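Local coordinates for protein ornithine aminotransferase (Plasmodium falciparum, PDB 3LG0) that probably uses pyridoxal 5'-phosphate to transfer the delta-amino group of L-ornithine to 2-oxoglutarate, yielding glutamate semialdehyde and glutamate on the way to proline, at residues A[67-70]-A[71-75]; A[95-98]-A[99-103]; A[246-250]-A[251-255]. All blocks are in the same frame, centred on the assembly; numbering follows the deposited sequence.

Contact 1 of 3, residues A[67-70]-A[71-75]; sequences ILNA and MINQA
L68 and M71, one turn apart on the alpha helix 65-77, meet through their outermost carbons, and the pair shows how a helix in a dimer interface can be tightly packed along one side and loose along another. On the packed side, CD1 of L68 comes within 3.6 Å of CE of M71. The methionine reaches back because its chain runs extended from CB to SD, with CG anti to the backbone N (chi1 -176°), and then bends at chi3 so that the terminal methyl swings toward the leucine. The same L68 CD1 also lies 3.9 Å from CG1 of I72, which crosses the leucine at a slant, so one methyl serves two neighbours further along the chain. Across the dimer this apolar strip continues: L68 packs on A75 of the second subunit, M71 on its own counterpart M71 there, and I72 on I72 of that subunit. The face carrying A70 and Q74 turns instead to helix 297-312, where A70 rests on E305 and M71 also touches I302; Q74 NE2 hydrogen-bonds the carbonyl of L78.

The looser, solvent side carries N69, which is exposed, and N73, partly so. Their amides are turned 70° against each other; the nearest approach is between two donors, N69 ND2 and N73 ND2, 3.6 Å apart, so no hydrogen bond forms. The N73 side chain folds back over the N69 carbonyl, its CG 3.4 Å from N69 O. The firm links are backbone bonds, four successive N-H groups each donating to the carbonyl four residues earlier. The straightest, at 169°, runs from N73 N to N69 O over 3.1 Å.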
loop_
_atom_site.group_PDB
_atom_site.type_symbol
_atom_site.label_atom_id
_atom_site.label_comp_id
_atom_site.label_asym_id
_atom_site.label_seq_id
_atom_site.Cartn_x
_atom_site.Cartn_y
_atom_site.Cartn_z
ATOM N N ILE A 67 16.782 12.728 0.376
ATOM C CA ILE A 67 15.754 11.788 -0.053
ATOM C C ILE A 67 14.931 12.387 -1.203
ATOM O O ILE A 67 14.710 11.735 -2.232
ATOM C CB ILE A 67 14.868 11.366 1.119
ATOM C CG1 ILE A 67 15.747 10.797 2.240
ATOM C CG2 ILE A 67 13.856 10.333 0.678
ATOM C CD1 ILE A 67 15.003 10.515 3.517
ATOM N N LEU A 68 14.504 13.638 -1.049
ATOM C CA LEU A 68 13.778 14.300 -2.123
ATOM C C LEU A 68 14.569 14.268 -3.425
ATOM O O LEU A 68 14.019 14.081 -4.509
ATOM C CB LEU A 68 13.458 15.745 -1.753
ATOM C CG LEU A 68 12.763 16.536 -2.872
ATOM C CD1 LEU A 68 11.565 15.771 -3.462
ATOM C CD2 LEU A 68 12.341 17.915 -2.402
ATOM N N ASN A 69 15.876 14.465 -3.306
ATOM C CA ASN A 69 16.742 14.471 -4.461
ATOM C C ASN A 69 16.782 13.116 -5.175
ATOM O O ASN A 69 16.672 13.039 -6.408
ATOM C CB ASN A 69 18.142 14.887 -4.038
ATOM C CG ASN A 69 18.924 15.447 -5.168
ATOM O OD1 ASN A 69 18.552 16.479 -5.731
ATOM N ND2 ASN A 69 20.002 14.766 -5.538
ATOM N N ALA A 70 16.934 12.042 -4.403
ATOM C CA ALA A 70 16.945 10.705 -4.978
ATOM C C ALA A 70 15.604 10.428 -5.622
ATOM O O ALA A 70 15.522 9.757 -6.657
ATOM C CB ALA A 70 17.274 9.656 -3.931
ATOM N N MET A 71 14.555 10.981 -5.022
ATOM C CA MET A 71 13.217 10.830 -5.568
ATOM C C MET A 71 13.040 11.488 -6.945
ATOM O O MET A 71 12.572 10.853 -7.894
ATOM C CB MET A 71 12.174 11.372 -4.591
ATOM C CG MET A 71 10.725 11.161 -5.056
ATOM S SD MET A 71 9.514 11.648 -3.810
ATOM C CE MET A 71 9.074 13.271 -4.367
ATOM N N ILE A 72 13.395 12.764 -7.046
ATOM C CA ILE A 72 13.268 13.497 -8.308
ATOM C C ILE A 72 14.089 12.844 -9.423
ATOM O O ILE A 72 13.606 12.669 -10.536
ATOM C CB ILE A 72 13.704 14.951 -8.135
ATOM C CG1 ILE A 72 12.784 15.663 -7.138
ATOM C CG2 ILE A 72 13.719 15.668 -9.475
ATOM C CD1 ILE A 72 13.251 17.070 -6.795
ATOM N N ASN A 73 15.316 12.451 -9.097
ATOM C CA ASN A 73 16.197 11.791 -10.047
ATOM C C ASN A 73 15.627 10.506 -10.638
ATOM O O ASN A 73 15.711 10.282 -11.841
ATOM C CB ASN A 73 17.567 11.523 -9.402
ATOM C CG ASN A 73 18.397 12.778 -9.286
ATOM O OD1 ASN A 73 18.080 13.798 -9.908
ATOM N ND2 ASN A 73 19.456 12.720 -8.490
ATOM N N GLN A 74 15.057 9.655 -9.795
ATOM C CA GLN A 74 14.465 8.418 -10.288
ATOM C C GLN A 74 13.142 8.708 -10.965
ATOM O O GLN A 74 12.826 8.113 -11.986
ATOM C CB GLN A 74 14.289 7.396 -9.163
ATOM C CG GLN A 74 13.636 6.118 -9.622
ATOM C CD GLN A 74 14.449 5.442 -10.689
ATOM O OE1 GLN A 74 15.672 5.385 -10.599
ATOM N NE2 GLN A 74 13.782 4.932 -11.706
ATOM N N ALA A 75 12.378 9.651 -10.416
ATOM C CA ALA A 75 11.068 9.960 -10.989
ATOM C C ALA A 75 11.120 10.524 -12.414
ATOM O O ALA A 75 10.151 10.374 -13.185
ATOM C CB ALA A 75 10.282 10.894 -10.076
#

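Contact 2 of 3, residues A[95-98]-A[99-103]; sequences RYLT and NLFGY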
loop_
_atom_site.group_PDB
_atom_site.type_symbol
_atom_site.label_atom_id
_atom_site.label_comp_id
_atom_site.label_asym_id
_atom_site.label_seq_id
_atom_site.Cartn_x
_atom_site.Cartn_y
_atom_site.Cartn_z
ATOM N N ARG A 95 20.169 -5.584 -3.513
ATOM C CA ARG A 95 21.576 -5.817 -3.198
ATOM C C ARG A 95 21.991 -4.955 -2.022
ATOM O O ARG A 95 22.583 -5.446 -1.075
ATOM C CB ARG A 95 22.452 -5.507 -4.411
ATOM C CG ARG A 95 23.935 -5.768 -4.199
ATOM C CD ARG A 95 24.696 -5.642 -5.506
ATOM N NE ARG A 95 24.525 -4.328 -6.119
ATOM C CZ ARG A 95 24.980 -3.995 -7.325
ATOM N NH1 ARG A 95 25.635 -4.884 -8.062
ATOM N NH2 ARG A 95 24.784 -2.771 -7.794
ATOM N N TYR A 96 21.675 -3.664 -2.084
ATOM C CA TYR A 96 21.978 -2.755 -0.977
ATOM C C TYR A 96 21.426 -3.252 0.367
ATOM O O TYR A 96 22.162 -3.326 1.350
ATOM C CB TYR A 96 21.477 -1.333 -1.270
ATOM C CG TYR A 96 21.737 -0.400 -0.122
ATOM C CD1 TYR A 96 22.933 0.306 -0.028
ATOM C CD2 TYR A 96 20.806 -0.249 0.895
ATOM C CE1 TYR A 96 23.189 1.142 1.047
ATOM C CE2 TYR A 96 21.048 0.588 1.966
ATOM C CZ TYR A 96 22.244 1.281 2.040
ATOM O OH TYR A 96 22.484 2.117 3.112
ATOM N N LEU A 97 20.144 -3.618 0.413
ATOM C CA LEU A 97 19.528 -3.985 1.695
ATOM C C LEU A 97 20.029 -5.297 2.256
ATOM O O LEU A 97 20.189 -5.428 3.465
ATOM C CB LEU A 97 18.000 -4.067 1.593
ATOM C CG LEU A 97 17.192 -2.779 1.507
ATOM C CD1 LEU A 97 15.728 -3.130 1.270
ATOM C CD2 LEU A 97 17.350 -1.950 2.766
ATOM N N THR A 98 20.227 -6.284 1.385
ATOM C CA THR A 98 20.652 -7.605 1.839
ATOM C C THR A 98 22.052 -7.510 2.430
ATOM O O THR A 98 22.324 -8.063 3.501
ATOM C CB THR A 98 20.634 -8.657 0.704
ATOM O OG1 THR A 98 21.298 -8.126 -0.451
ATOM C CG2 THR A 98 19.199 -9.040 0.331
ATOM N N ASN A 99 22.935 -6.800 1.727
ATOM C CA ASN A 99 24.296 -6.573 2.222
ATOM C C ASN A 99 24.299 -5.832 3.552
ATOM O O ASN A 99 24.929 -6.268 4.507
ATOM C CB ASN A 99 25.156 -5.842 1.190
ATOM C CG ASN A 99 25.497 -6.725 -0.029
ATOM O OD1 ASN A 99 25.448 -7.962 0.040
ATOM N ND2 ASN A 99 25.844 -6.084 -1.149
ATOM N N LEU A 100 23.558 -4.731 3.620
ATOM C CA LEU A 100 23.455 -3.950 4.845
ATOM C C LEU A 100 23.043 -4.754 6.070
ATOM O O LEU A 100 23.644 -4.612 7.140
ATOM C CB LEU A 100 22.487 -2.787 4.648
ATOM C CG LEU A 100 22.334 -1.827 5.832
ATOM C CD1 LEU A 100 23.688 -1.244 6.260
ATOM C CD2 LEU A 100 21.363 -0.716 5.468
ATOM N N PHE A 101 22.021 -5.595 5.919
ATOM C CA PHE A 101 21.429 -6.269 7.076
ATOM C C PHE A 101 21.934 -7.688 7.254
ATOM O O PHE A 101 21.722 -8.302 8.305
ATOM C CB PHE A 101 19.892 -6.258 6.993
ATOM C CG PHE A 101 19.281 -4.898 7.239
ATOM C CD1 PHE A 101 19.049 -4.448 8.527
ATOM C CD2 PHE A 101 18.960 -4.069 6.179
ATOM C CE1 PHE A 101 18.491 -3.190 8.754
ATOM C CE2 PHE A 101 18.408 -2.819 6.393
ATOM C CZ PHE A 101 18.174 -2.375 7.687
ATOM N N GLY A 102 22.589 -8.209 6.224
ATOM C CA GLY A 102 23.157 -9.535 6.291
ATOM C C GLY A 102 22.147 -10.654 6.133
ATOM O O GLY A 102 22.110 -11.593 6.932
ATOM N N TYR A 103 21.323 -10.557 5.096
ATOM C CA TYR A 103 20.430 -11.650 4.740
ATOM C C TYR A 103 20.602 -11.947 3.260
ATOM O O TYR A 103 20.980 -11.057 2.481
ATOM C CB TYR A 103 18.974 -11.300 5.081
ATOM C CG TYR A 103 18.707 -11.325 6.563
ATOM C CD1 TYR A 103 18.193 -12.459 7.175
ATOM C CD2 TYR A 103 18.984 -10.221 7.356
ATOM C CE1 TYR A 103 17.952 -12.487 8.549
ATOM C CE2 TYR A 103 18.745 -10.235 8.735
ATOM C CZ TYR A 103 18.234 -11.376 9.323
ATOM O OH TYR A 103 18.001 -11.412 10.683
#
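Y96 and L100 lie side by side one turn apart near the C-terminal end of the alpha helix 88-101, with L100 CD2 3.8 Å from CE2 of the tyrosine ring. Beside them L97 and F101 repeat the spacing, and F101 can be followed outward. Its CB sits 3.6 Å from the carbonyl oxygen L97 O. The ring then turns one edge to that oxygen, CD2 standing 3.3 Å from L97 O and nearly in the ring plane. Further out, CE2 meets the methyl L97 CD2 at 3.9 Å, while L100 CG lies over one face, displaced toward the rim. On the far side of the ring CE1 packs against L246. Having CG anti to the carbonyl carbon (chi1 of F101 -72°) leads the ring back along the helix to L97.

The helix ends at F101, and G102, with positive phi, turns the chain out of it. T98 O there takes two donors from opposite faces of its carbonyl plane, G102 N at 2.7 Å and Y103 N at 3.1 Å.

Around this terminus, L97 and L100 rest on L307 of helix 297-312, and L97 and T98 cover V106 of strand 105-109. F101 reaches L260 and Y103 reaches I258, both on strand 257-260, whereas R95, T98 and N99 face Y20 of the second subunit.

Contact 3 of 3, residues A[246-250]-A[251-255]; sequences LCTHH and YGVKP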
loop_
_atom_site.group_PDB
_atom_site.type_symbol
_atom_site.label_atom_id
_atom_site.label_comp_id
_atom_site.label_asym_id
_atom_site.label_seq_id
_atom_site.Cartn_x
_atom_site.Cartn_y
_atom_site.Cartn_z
ATOM N N LEU A 246 18.752 -2.414 13.801
ATOM C CA LEU A 246 17.742 -3.371 14.230
ATOM C C LEU A 246 17.698 -3.380 15.741
ATOM O O LEU A 246 18.713 -3.600 16.376
ATOM C CB LEU A 246 18.087 -4.776 13.745
ATOM C CG LEU A 246 18.078 -5.026 12.246
ATOM C CD1 LEU A 246 18.645 -6.407 11.961
ATOM C CD2 LEU A 246 16.662 -4.883 11.698
ATOM N N CYS A 247 16.528 -3.155 16.321
ATOM C CA CYS A 247 16.427 -3.166 17.776
ATOM C C CYS A 247 16.930 -4.499 18.362
ATOM O O CYS A 247 17.492 -4.523 19.455
ATOM C CB CYS A 247 14.994 -2.864 18.233
ATOM S SG CYS A 247 14.715 -2.910 20.014
ATOM N N THR A 248 16.732 -5.598 17.637
ATOM C CA THR A 248 17.177 -6.917 18.098
ATOM C C THR A 248 18.692 -6.973 18.323
ATOM O O THR A 248 19.179 -7.805 19.082
ATOM C CB THR A 248 16.773 -8.051 17.121
ATOM O OG1 THR A 248 16.892 -7.587 15.773
ATOM C CG2 THR A 248 15.346 -8.485 17.358
ATOM N N HIS A 249 19.426 -6.089 17.655
ATOM C CA HIS A 249 20.864 -5.958 17.857
ATOM C C HIS A 249 21.212 -5.530 19.295
ATOM O O HIS A 249 22.371 -5.574 19.698
ATOM C CB HIS A 249 21.445 -4.964 16.845
ATOM C CG HIS A 249 22.944 -4.922 16.815
ATOM N ND1 HIS A 249 23.693 -5.755 16.013
ATOM C CD2 HIS A 249 23.829 -4.136 17.474
ATOM C CE1 HIS A 249 24.978 -5.492 16.188
ATOM N NE2 HIS A 249 25.086 -4.513 17.067
ATOM N N HIS A 250 20.216 -5.107 20.063
ATOM C CA HIS A 250 20.449 -4.753 21.460
ATOM C C HIS A 250 20.590 -6.024 22.265
ATOM O O HIS A 250 21.298 -6.064 23.272
ATOM C CB HIS A 250 19.292 -3.942 22.054
ATOM C CG HIS A 250 19.270 -2.502 21.636
ATOM N ND1 HIS A 250 20.363 -1.668 21.767
ATOM C CD2 HIS A 250 18.281 -1.742 21.109
ATOM C CE1 HIS A 250 20.049 -0.460 21.329
ATOM N NE2 HIS A 250 18.791 -0.479 20.923
ATOM N N TYR A 251 19.887 -7.058 21.821
ATOM C CA TYR A 251 19.809 -8.294 22.566
ATOM C C TYR A 251 20.808 -9.317 22.019
ATOM O O TYR A 251 20.836 -10.465 22.462
ATOM C CB TYR A 251 18.385 -8.849 22.525
ATOM C CG TYR A 251 17.309 -7.798 22.716
ATOM C CD1 TYR A 251 16.193 -7.762 21.889
ATOM C CD2 TYR A 251 17.409 -6.838 23.718
ATOM C CE1 TYR A 251 15.204 -6.811 22.059
ATOM C CE2 TYR A 251 16.419 -5.873 23.893
ATOM C CZ TYR A 251 15.322 -5.866 23.056
ATOM O OH TYR A 251 14.328 -4.923 23.213
ATOM N N GLY A 252 21.621 -8.884 21.057
ATOM C CA GLY A 252 22.615 -9.743 20.441
ATOM C C GLY A 252 22.071 -11.021 19.813
ATOM O O GLY A 252 22.762 -12.045 19.784
ATOM N N VAL A 253 20.839 -10.976 19.313
ATOM C CA VAL A 253 20.286 -12.102 18.563
ATOM C C VAL A 253 20.128 -11.727 17.090
ATOM O O VAL A 253 20.080 -10.545 16.749
ATOM C CB VAL A 253 18.940 -12.564 19.131
ATOM C CG1 VAL A 253 19.119 -13.093 20.545
ATOM C CG2 VAL A 253 17.935 -11.424 19.115
ATOM N N LYS A 254 20.079 -12.726 16.215
ATOM C CA LYS A 254 19.779 -12.475 14.806
ATOM C C LYS A 254 18.570 -13.304 14.393
ATOM O O LYS A 254 18.641 -14.527 14.332
ATOM C CB LYS A 254 20.980 -12.770 13.905
ATOM C CG LYS A 254 20.742 -12.423 12.422
ATOM C CD LYS A 254 22.052 -12.206 11.672
ATOM C CE LYS A 254 21.847 -12.006 10.172
ATOM N NZ LYS A 254 21.648 -13.296 9.419
ATOM N N PRO A 255 17.442 -12.639 14.133
ATOM C CA PRO A 255 16.212 -13.353 13.770
ATOM C C PRO A 255 16.354 -14.034 12.404
ATOM O O PRO A 255 17.186 -13.600 11.595
ATOM C CB PRO A 255 15.160 -12.232 13.722
ATOM C CG PRO A 255 15.752 -11.118 14.527
ATOM C CD PRO A 255 17.223 -11.192 14.277
#
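The loop between strands 229-233 and 257-260, in the large, seven-stranded-sheet domain of this class-III (fold-type I) aminotransferase, folds here into a short 3-10 turn that hands the chain on to an irregular segment. T248 stands at its centre. Its carbonyl oxygen receives the amide of Y251, with Y251 N 2.9 Å from T248 O; the donor lies well above the carbonyl plane, 59° out of it. G252 then takes a left-handed conformation with positive phi and reverses the path, which brings V253 and P255 back over the threonine. P255 CG sits 3.9 Å from T248 CG2, the two side chains crossing at a slant, and V253 CG2 comes to 4.1 Å from T248 CB. A T248 chi1 of 38° sets OG1 between the backbone N and the carbonyl carbon and leaves CG2 anti to that carbon. Both branches lie against the proline ring, and OG1 is also hydrogen-bonded to a carboxylate oxygen of E234. V253 and P255 also press on F230 of strand 229-233.

The aromatic half of the contact is Y251. H250 CB lies 4.2 Å from the centroid of the Y251 ring in an off-centre CH-pi contact, and the carbonyl oxygen of C247 stands over one face toward the rim. F216 meets the ring nearly parallel, and the hydroxyl is hydrogen-bonded to P201 O. The C247 sulfur makes an oblique sulfur-aromatic contact beside the hydroxyl end of the ring, 48° off its normal, with C247 SG 3.8 Å from Y251 OH.

Contacts 2 and 3 touch each other, whereas contact 1 stands apart, its nearest atoms about 11 Å from contact 2 and about 17 Å from contact 3. At the junction Y103 OH is probably hydrogen-bonded to P255 O, and K254, in cation-pi contact with Y103, hydrogen-bonds G102 O through NZ. Contacts 1 and 2 both lean on helix 297-312 and touch the second subunit; no other chain reaches contact 3. Contact 1 pairs an apolar mid-helix strip with surface asparagines. Contact 2, a helix C-terminus, buries L97, T98, F101 and Y103; contact 3, a 3-10 turn and loop, buries C247, T248 and P255 but exposes H249, G252 and K254. Contacts 2 and 3 share aromatic chemistry.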